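Local coordinates for cycloalternan-forming enzyme (Listeria monocytogenes serovar 1/2a, PDB 5F7U), which belongs to glycoside hydrolase family 31, joining a TIM-barrel domain to further beta domains and a C-terminal family 6 carbohydrate-binding module that holds a glycan, at residues A967-E972 against A1052-D1057; V993-G998 against P1018-W1023; R1004-N1009 against V1042-E1047. The protein carries 1 engineered substitution. All coordinates share one frame; numbering follows the deposited sequence.

How the contacts relate
All three contacts lie in the C-terminal family 6 carbohydrate-binding module, contacts 1 and 2 with centres about 10 Å apart and contacts 1 and 3 about 13 Å apart. Contacts 1 and 2 share one alpha-D-glucopyranose, and their segments 1052-1057 and 993-998 lie on neighbouring strands, where Ser-996 N lies 2.8 Å from Asn-1055 O, probably hydrogen-bonded. A 2.8 Å salt bridge between Arg-994 NH1 and Asp-1057 OD2 ties contact 2 to the magnesium-binding carboxylate. Contact 3 reaches the pocket through Arg-1004, whose NH1 is 2.7 Å from Ala-1052 O, probably hydrogen-bonded, and which makes a cation-pi interaction with Phe-969. Contacts 2 and 3, about 18 Å between centres, meet at Val-993 CG2 and Phe-1044 CZ, 3.9 Å apart.

Contact 1. Residues A967-E972 against A1052-D1057; sequences AGFDAE and AGINFD. With MG (magnesium ion), chain G; GLC (alpha-D-glucopyranose), chain D; GLC (alpha-D-glucopyranose), chain B.
Two hydrogen bonds join Gly-968 to the 1052-1057 segment. Ile-1054 N donates to Gly-968 O at 2.9 Å with an angle of 165° at the hydrogen, and Gly-968 N reaches Asn-1055 OD1 at 3.2 Å, arriving nearly along the C=O axis of the amide. The same OD1 accepts a bond from O4 of the chain D alpha-D-glucopyranose at 2.7 Å, while Asn-1055 ND2 donates to O3 of that sugar at 2.8 Å. The two grips on adjacent hydroxyls, with the backbone N-H holding OD1, fix the rotation of the amide. Gly-1053 N makes an almost straight bond of 2.8 Å to O6 of the chain B glucopyranose.

Apolar packing lies beneath. With CG anti to the backbone N (chi1 178°), the Phe-969 ring runs alongside Ile-1054 and Phe-1056: Phe-969 CD2 is 4.0 Å from Ile-1054 CD1, and Phe-969 CE2 is 4.0 Å from Phe-1056 CD2.

Metal binding is separate: Asp-1057 OD1 coordinates magnesium at 2.2 Å, together with Glu-942, Glu-944, Thr-961 and Gly-964. The contact is thus a polar sugar-binding edge over an apolar underside of two phenylalanines and an isoleucine: the Gly-1053 N-H and the Asn-1055 carboxamide bind glycan oxygens, with Gly-968 N steadying that carboxamide.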
# COMPACT_ATOMS: atom_id res chain seq x y z
N ALA A 967 -26.21 -4.94 36.57
CA ALA A 967 -27.34 -5.33 37.46
C ALA A 967 -26.94 -5.64 38.91
O ALA A 967 -26.01 -6.42 39.15
CB ALA A 967 -28.08 -6.52 36.86
N GLY A 968 -27.67 -5.05 39.87
CA GLY A 968 -27.51 -5.38 41.30
C GLY A 968 -26.31 -4.67 41.91
O GLY A 968 -26.48 -3.71 42.68
N PHE A 969 -25.11 -5.15 41.59
CA PHE A 969 -23.87 -4.44 41.92
C PHE A 969 -23.85 -4.15 43.44
O PHE A 969 -23.50 -3.05 43.88
CB PHE A 969 -23.79 -3.20 41.00
CG PHE A 969 -22.60 -2.30 41.22
CD1 PHE A 969 -21.36 -2.79 41.64
CD2 PHE A 969 -22.72 -0.94 40.94
CE1 PHE A 969 -20.28 -1.92 41.81
CE2 PHE A 969 -21.65 -0.07 41.10
CZ PHE A 969 -20.42 -0.56 41.53
N ASP A 970 -24.21 -5.17 44.22
CA ASP A 970 -24.63 -4.97 45.62
C ASP A 970 -23.86 -5.78 46.66
O ASP A 970 -24.36 -6.02 47.77
CB ASP A 970 -26.13 -5.21 45.74
CG ASP A 970 -26.52 -6.67 45.50
OD1 ASP A 970 -25.85 -7.37 44.71
OD2 ASP A 970 -27.51 -7.11 46.12
N ALA A 971 -22.65 -6.20 46.32
CA ALA A 971 -21.82 -6.97 47.25
C ALA A 971 -20.41 -6.41 47.24
O ALA A 971 -19.97 -5.83 46.24
CB ALA A 971 -21.83 -8.45 46.88
N GLU A 972 -19.70 -6.56 48.36
CA GLU A 972 -18.30 -6.13 48.45
C GLU A 972 -17.44 -6.81 47.38
O GLU A 972 -17.74 -7.94 46.97
CB GLU A 972 -17.74 -6.41 49.84
CG GLU A 972 -18.35 -5.56 50.94
CD GLU A 972 -17.65 -5.74 52.26
OE1 GLU A 972 -18.25 -6.34 53.17
OE2 GLU A 972 -16.49 -5.29 52.39
N ALA A 1052 -27.37 -1.51 49.49
CA ALA A 1052 -28.49 -1.70 48.56
C ALA A 1052 -28.11 -1.99 47.12
O ALA A 1052 -27.04 -1.58 46.64
CB ALA A 1052 -29.48 -0.55 48.64
N GLY A 1053 -28.99 -2.70 46.43
CA GLY A 1053 -28.82 -3.00 45.02
C GLY A 1053 -29.26 -1.85 44.15
O GLY A 1053 -30.20 -1.13 44.49
N ILE A 1054 -28.55 -1.68 43.03
CA ILE A 1054 -28.91 -0.71 42.00
C ILE A 1054 -28.76 -1.37 40.63
O ILE A 1054 -28.05 -2.37 40.50
CB ILE A 1054 -28.04 0.59 42.03
CG1 ILE A 1054 -26.59 0.35 41.55
CG2 ILE A 1054 -28.05 1.22 43.41
CD1 ILE A 1054 -25.80 1.62 41.31
N ASN A 1055 -29.45 -0.83 39.63
CA ASN A 1055 -29.10 -1.10 38.24
C ASN A 1055 -28.41 0.14 37.72
O ASN A 1055 -28.90 1.25 37.91
CB ASN A 1055 -30.33 -1.48 37.41
CG ASN A 1055 -30.91 -2.81 37.84
OD1 ASN A 1055 -30.18 -3.68 38.34
ND2 ASN A 1055 -32.22 -2.98 37.67
N PHE A 1056 -27.26 -0.05 37.09
CA PHE A 1056 -26.36 1.07 36.75
C PHE A 1056 -26.30 1.20 35.22
O PHE A 1056 -25.72 0.35 34.55
CB PHE A 1056 -25.01 0.80 37.42
CG PHE A 1056 -23.96 1.89 37.27
CD1 PHE A 1056 -24.27 3.19 36.83
CD2 PHE A 1056 -22.65 1.61 37.64
CE1 PHE A 1056 -23.27 4.17 36.73
CE2 PHE A 1056 -21.64 2.57 37.55
CZ PHE A 1056 -21.95 3.86 37.11
N ASP A 1057 -26.93 2.24 34.69
CA ASP A 1057 -27.07 2.41 33.24
C ASP A 1057 -25.81 2.97 32.55
O ASP A 1057 -25.27 2.37 31.63
CB ASP A 1057 -28.27 3.30 32.91
CG ASP A 1057 -28.56 3.36 31.41
OD1 ASP A 1057 -28.04 2.52 30.62
OD2 ASP A 1057 -29.32 4.28 31.03
MG MG G . -26.51 1.38 29.51
C1 GLC D . -34.69 -6.88 41.22
C2 GLC D . -34.57 -6.20 39.85
C3 GLC D . -33.13 -6.28 39.32
C4 GLC D . -32.12 -5.74 40.33
C5 GLC D . -32.30 -6.53 41.63
C6 GLC D . -31.34 -6.09 42.73
O1 GLC D . -34.64 -8.32 41.11
O2 GLC D . -35.45 -6.81 38.91
O3 GLC D . -33.06 -5.57 38.08
O4 GLC D . -30.79 -5.88 39.82
O5 GLC D . -33.66 -6.40 42.11
O6 GLC D . -31.60 -6.93 43.86
C1 GLC B . -30.70 -6.67 44.95
C2 GLC B . -30.76 -7.81 45.97
C3 GLC B . -32.11 -7.80 46.71
C4 GLC B . -32.42 -6.43 47.32
C5 GLC B . -32.21 -5.29 46.29
C6 GLC B . -32.26 -3.90 46.92
O2 GLC B . -30.53 -9.05 45.30
O3 GLC B . -32.12 -8.81 47.73
O4 GLC B . -33.77 -6.38 47.80
O5 GLC B . -30.94 -5.43 45.63
O6 GLC B . -31.19 -3.74 47.85

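Contact 2. Residues V993-G998 against P1018-W1023; sequences VRYSAG and PKTANW. With GLC (alpha-D-glucopyranose), chain D.
Gly-998 lies flat against the indole of Trp-1023, its CA 3.7 Å from the centroid of the five-membered ring and 15° off the normal, a CH-pi contact made close by the lack of a side chain on the glycine. Gly-998 N sits over the same face. The opposite face carries the chain D alpha-D-glucopyranose, whose O5 is 3.4 Å from CZ2, so the indole is sandwiched between backbone and sugar.

Polar bonds tighten the rest. Thr-1020 N donates to Ala-997 O at 2.8 Å, and Ala-997 N returns a bond of 2.9 Å to Thr-1020 OG1. A chi1 of 56° sets that hydroxyl between its own N and carbonyl carbon, where it also donates to Asn-1022 O at 3.0 Å. Tyr-995 OH meets a lone pair of Pro-1018 O at 2.6 Å, in the carbonyl plane and at the ring's edge; Asn-1027 ND2 is its second partner.

The outer side is looser. Lys-1019, Ala-1021 and Asn-1022 are exposed, and the lysine curls its NZ onto Thr-1020 O at 3.2 Å. The loop 1018-1023, between strands 1011-1017 and 1027-1035, thereby folds over the end of strand 987-996, which is flanked by strands 1027-1035 and 1054-1062.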
# COMPACT_ATOMS: atom_id res chain seq x y z
N VAL A 993 -24.84 10.23 37.06
CA VAL A 993 -24.90 8.78 37.27
C VAL A 993 -26.36 8.36 37.10
O VAL A 993 -27.21 8.76 37.91
CB VAL A 993 -24.36 8.37 38.68
CG1 VAL A 993 -24.53 6.86 38.90
CG2 VAL A 993 -22.89 8.78 38.84
N ARG A 994 -26.65 7.58 36.06
CA ARG A 994 -28.00 7.12 35.77
C ARG A 994 -28.18 5.68 36.23
O ARG A 994 -27.45 4.79 35.83
CB ARG A 994 -28.37 7.29 34.28
CG ARG A 994 -29.84 7.02 33.99
CD ARG A 994 -30.25 7.51 32.62
NE ARG A 994 -31.70 7.52 32.42
CZ ARG A 994 -32.38 6.66 31.65
NH1 ARG A 994 -31.76 5.68 30.99
NH2 ARG A 994 -33.70 6.79 31.54
N TYR A 995 -29.20 5.47 37.06
CA TYR A 995 -29.34 4.22 37.78
C TYR A 995 -30.81 3.99 38.12
O TYR A 995 -31.63 4.91 38.04
CB TYR A 995 -28.54 4.28 39.10
CG TYR A 995 -29.21 5.20 40.10
CD1 TYR A 995 -29.12 6.59 39.96
CD2 TYR A 995 -30.01 4.69 41.12
CE1 TYR A 995 -29.78 7.45 40.83
CE2 TYR A 995 -30.68 5.53 42.00
CZ TYR A 995 -30.55 6.90 41.85
OH TYR A 995 -31.22 7.71 42.72
N SER A 996 -31.11 2.78 38.57
CA SER A 996 -32.40 2.52 39.20
C SER A 996 -32.15 1.88 40.56
O SER A 996 -31.18 1.13 40.75
CB SER A 996 -33.24 1.62 38.30
OG SER A 996 -34.54 1.45 38.82
N ALA A 997 -33.01 2.20 41.53
CA ALA A 997 -32.90 1.66 42.88
C ALA A 997 -34.32 1.44 43.36
O ALA A 997 -34.86 2.25 44.10
CB ALA A 997 -32.14 2.63 43.79
N GLY A 998 -34.91 0.35 42.88
CA GLY A 998 -36.32 0.04 43.08
C GLY A 998 -36.78 -0.29 44.49
O GLY A 998 -37.98 -0.21 44.76
N PRO A 1018 -30.69 7.96 45.73
CA PRO A 1018 -32.03 7.77 46.32
C PRO A 1018 -32.88 6.70 45.64
O PRO A 1018 -32.73 6.45 44.44
CB PRO A 1018 -32.69 9.14 46.16
CG PRO A 1018 -31.56 10.11 46.04
CD PRO A 1018 -30.45 9.36 45.35
N LYS A 1019 -33.78 6.09 46.41
CA LYS A 1019 -34.74 5.11 45.90
C LYS A 1019 -35.49 5.68 44.69
O LYS A 1019 -35.86 6.86 44.69
CB LYS A 1019 -35.75 4.75 47.01
CG LYS A 1019 -36.72 3.62 46.68
CD LYS A 1019 -37.85 3.56 47.71
CE LYS A 1019 -38.90 2.49 47.37
NZ LYS A 1019 -39.72 2.82 46.15
N THR A 1020 -35.68 4.84 43.67
CA THR A 1020 -36.59 5.15 42.57
C THR A 1020 -37.92 4.44 42.83
O THR A 1020 -37.96 3.47 43.60
CB THR A 1020 -36.01 4.71 41.20
OG1 THR A 1020 -35.69 3.31 41.22
CG2 THR A 1020 -34.75 5.51 40.84
N ALA A 1021 -39.00 4.93 42.21
CA ALA A 1021 -40.36 4.36 42.37
C ALA A 1021 -40.42 2.83 42.27
O ALA A 1021 -41.10 2.16 43.07
CB ALA A 1021 -41.32 4.99 41.37
N ASN A 1022 -39.72 2.31 41.28
CA ASN A 1022 -39.61 0.88 41.01
C ASN A 1022 -38.39 0.63 40.12
O ASN A 1022 -37.66 1.58 39.79
CB ASN A 1022 -40.90 0.36 40.34
CG ASN A 1022 -41.35 1.23 39.18
OD1 ASN A 1022 -40.59 1.48 38.23
ND2 ASN A 1022 -42.59 1.67 39.23
N TRP A 1023 -38.18 -0.63 39.73
CA TRP A 1023 -37.05 -0.99 38.86
C TRP A 1023 -37.21 -0.57 37.40
O TRP A 1023 -36.25 -0.66 36.62
CB TRP A 1023 -36.71 -2.48 38.95
CG TRP A 1023 -36.25 -2.92 40.28
CD1 TRP A 1023 -36.95 -3.66 41.19
CD2 TRP A 1023 -34.99 -2.63 40.88
NE1 TRP A 1023 -36.19 -3.85 42.33
CE2 TRP A 1023 -34.98 -3.23 42.17
CE3 TRP A 1023 -33.85 -1.91 40.47
CZ2 TRP A 1023 -33.89 -3.14 43.04
CZ3 TRP A 1023 -32.76 -1.82 41.34
CH2 TRP A 1023 -32.78 -2.44 42.60
C1 GLC D . -34.69 -6.88 41.22
C2 GLC D . -34.57 -6.20 39.85
C3 GLC D . -33.13 -6.28 39.32
C4 GLC D . -32.12 -5.74 40.33
C5 GLC D . -32.30 -6.53 41.63
C6 GLC D . -31.34 -6.09 42.73
O1 GLC D . -34.64 -8.32 41.11
O2 GLC D . -35.45 -6.81 38.91
O3 GLC D . -33.06 -5.57 38.08
O4 GLC D . -30.79 -5.88 39.82
O5 GLC D . -33.66 -6.40 42.11
O6 GLC D . -31.60 -6.93 43.86

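Contact 3. Residues R1004-N1009 against V1042-E1047; sequences RTVYIN and VVFDFE
Tyr-1007 OH donates at 2.6 Å onto the syn lone pair of Glu-1047 OE1, an oxygen that lies near the ring plane at its edge. Asp-1045 OD2 lies only 2.9 Å from the same OE1, a crowding of acceptors that may raise the pKa of one carboxylate, partly offset at Glu-1047 by the tyrosine's hydrogen bond. The edge of the Phe-1046 ring is set against one face of the Arg-1004 guanidinium, Phe-1046 CD2 lying 3.5 Å from Arg-1004 CZ over its centre, with the two planes 75° apart. On the face opposite Thr-1005, Tyr-1007, Val-1043 and Asp-1045, Val-1006 CG1 lies 4.2 Å from the Phe-1044 centroid and only 7° off its normal, and Ile-1008 CD1 touches Val-1042 CG1 at 3.6 Å.

Paired backbone bonds at Thr-1005 with Asp-1045 and Tyr-1007 with Val-1043 fix this register; the strand axes run at 162°. Farther out, Asp-1050 OD2 accepts from both Thr-1005 OG1 and Glu-1047 N, and Ala-1052 O holds Arg-1004 NH1. Val-1006, Val-1042 and Phe-1044 all pack on Met-991 of strand 987-996. Two antiparallel sheets meeting through such a hydrophobic interior are characteristic of the beta-sandwich (jelly-roll) fold of family 6 carbohydrate-binding modules.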
# COMPACT_ATOMS: atom_id res chain seq x y z
N ARG A 1004 -22.84 4.15 46.79
CA ARG A 1004 -21.65 3.55 46.17
C ARG A 1004 -20.44 4.44 46.40
O ARG A 1004 -20.56 5.64 46.67
CB ARG A 1004 -21.85 3.32 44.67
CG ARG A 1004 -22.91 2.28 44.30
CD ARG A 1004 -22.51 0.86 44.69
NE ARG A 1004 -23.52 -0.11 44.26
CZ ARG A 1004 -24.67 -0.36 44.89
NH1 ARG A 1004 -25.50 -1.27 44.40
NH2 ARG A 1004 -24.99 0.29 46.01
N THR A 1005 -19.26 3.84 46.31
CA THR A 1005 -18.02 4.56 46.51
C THR A 1005 -17.40 4.75 45.14
O THR A 1005 -17.41 3.83 44.31
CB THR A 1005 -17.10 3.78 47.47
OG1 THR A 1005 -17.74 3.67 48.75
CG2 THR A 1005 -15.77 4.47 47.66
N VAL A 1006 -16.89 5.96 44.88
CA VAL A 1006 -16.28 6.29 43.60
C VAL A 1006 -14.83 6.74 43.85
O VAL A 1006 -14.57 7.46 44.81
CB VAL A 1006 -17.05 7.42 42.86
CG1 VAL A 1006 -16.61 7.49 41.40
CG2 VAL A 1006 -18.55 7.15 42.92
N TYR A 1007 -13.93 6.30 42.97
CA TYR A 1007 -12.54 6.76 42.98
C TYR A 1007 -12.29 7.43 41.64
O TYR A 1007 -12.52 6.83 40.58
CB TYR A 1007 -11.58 5.58 43.14
CG TYR A 1007 -11.69 4.89 44.47
CD1 TYR A 1007 -12.67 3.92 44.71
CD2 TYR A 1007 -10.80 5.20 45.50
CE1 TYR A 1007 -12.76 3.27 45.94
CE2 TYR A 1007 -10.87 4.55 46.73
CZ TYR A 1007 -11.86 3.60 46.94
OH TYR A 1007 -11.92 2.98 48.17
N ILE A 1008 -11.80 8.67 41.70
CA ILE A 1008 -11.46 9.42 40.49
C ILE A 1008 -9.95 9.58 40.52
O ILE A 1008 -9.42 10.32 41.36
CB ILE A 1008 -12.13 10.82 40.46
CG1 ILE A 1008 -13.66 10.75 40.70
CG2 ILE A 1008 -11.76 11.55 39.15
CD1 ILE A 1008 -14.43 10.00 39.63
N ASN A 1009 -9.26 8.85 39.64
CA ASN A 1009 -7.80 8.81 39.67
C ASN A 1009 -7.27 8.62 41.09
O ASN A 1009 -6.35 9.32 41.51
CB ASN A 1009 -7.22 10.09 39.05
CG ASN A 1009 -7.62 10.27 37.61
OD1 ASN A 1009 -7.54 9.33 36.80
ND2 ASN A 1009 -8.07 11.48 37.27
N VAL A 1042 -11.99 6.03 36.48
CA VAL A 1042 -13.18 6.26 37.32
C VAL A 1042 -13.74 4.91 37.76
O VAL A 1042 -14.26 4.16 36.94
CB VAL A 1042 -14.24 7.12 36.59
CG1 VAL A 1042 -15.49 7.33 37.45
CG2 VAL A 1042 -13.65 8.47 36.18
N VAL A 1043 -13.61 4.62 39.05
CA VAL A 1043 -13.99 3.31 39.60
C VAL A 1043 -15.17 3.47 40.55
O VAL A 1043 -15.09 4.19 41.55
CB VAL A 1043 -12.82 2.60 40.35
CG1 VAL A 1043 -13.22 1.19 40.76
CG2 VAL A 1043 -11.54 2.57 39.51
N PHE A 1044 -16.26 2.79 40.23
CA PHE A 1044 -17.38 2.64 41.16
C PHE A 1044 -17.19 1.31 41.89
O PHE A 1044 -16.93 0.29 41.26
CB PHE A 1044 -18.70 2.66 40.41
CG PHE A 1044 -19.07 4.00 39.85
CD1 PHE A 1044 -18.47 4.48 38.68
CD2 PHE A 1044 -20.05 4.76 40.48
CE1 PHE A 1044 -18.82 5.73 38.17
CE2 PHE A 1044 -20.40 6.01 39.97
CZ PHE A 1044 -19.79 6.50 38.81
N ASP A 1045 -17.30 1.37 43.21
CA ASP A 1045 -17.10 0.23 44.12
C ASP A 1045 -18.32 0.05 45.01
O ASP A 1045 -18.99 1.02 45.33
CB ASP A 1045 -15.93 0.54 45.06
CG ASP A 1045 -14.71 -0.26 44.76
OD1 ASP A 1045 -14.48 -0.64 43.58
OD2 ASP A 1045 -13.95 -0.53 45.72
N PHE A 1046 -18.57 -1.19 45.43
CA PHE A 1046 -19.44 -1.43 46.58
C PHE A 1046 -18.53 -1.85 47.72
O PHE A 1046 -17.93 -2.91 47.69
CB PHE A 1046 -20.47 -2.52 46.28
CG PHE A 1046 -21.50 -2.72 47.37
CD1 PHE A 1046 -21.18 -3.41 48.55
CD2 PHE A 1046 -22.79 -2.23 47.21
CE1 PHE A 1046 -22.13 -3.60 49.55
CE2 PHE A 1046 -23.75 -2.42 48.21
CZ PHE A 1046 -23.41 -3.10 49.37
N GLU A 1047 -18.40 -0.98 48.71
CA GLU A 1047 -17.53 -1.27 49.84
C GLU A 1047 -18.34 -1.61 51.09
O GLU A 1047 -19.57 -1.66 51.03
CB GLU A 1047 -16.55 -0.14 50.06
CG GLU A 1047 -15.57 -0.07 48.91
CD GLU A 1047 -14.48 0.95 49.07
OE1 GLU A 1047 -13.74 1.12 48.08
OE2 GLU A 1047 -14.36 1.58 50.14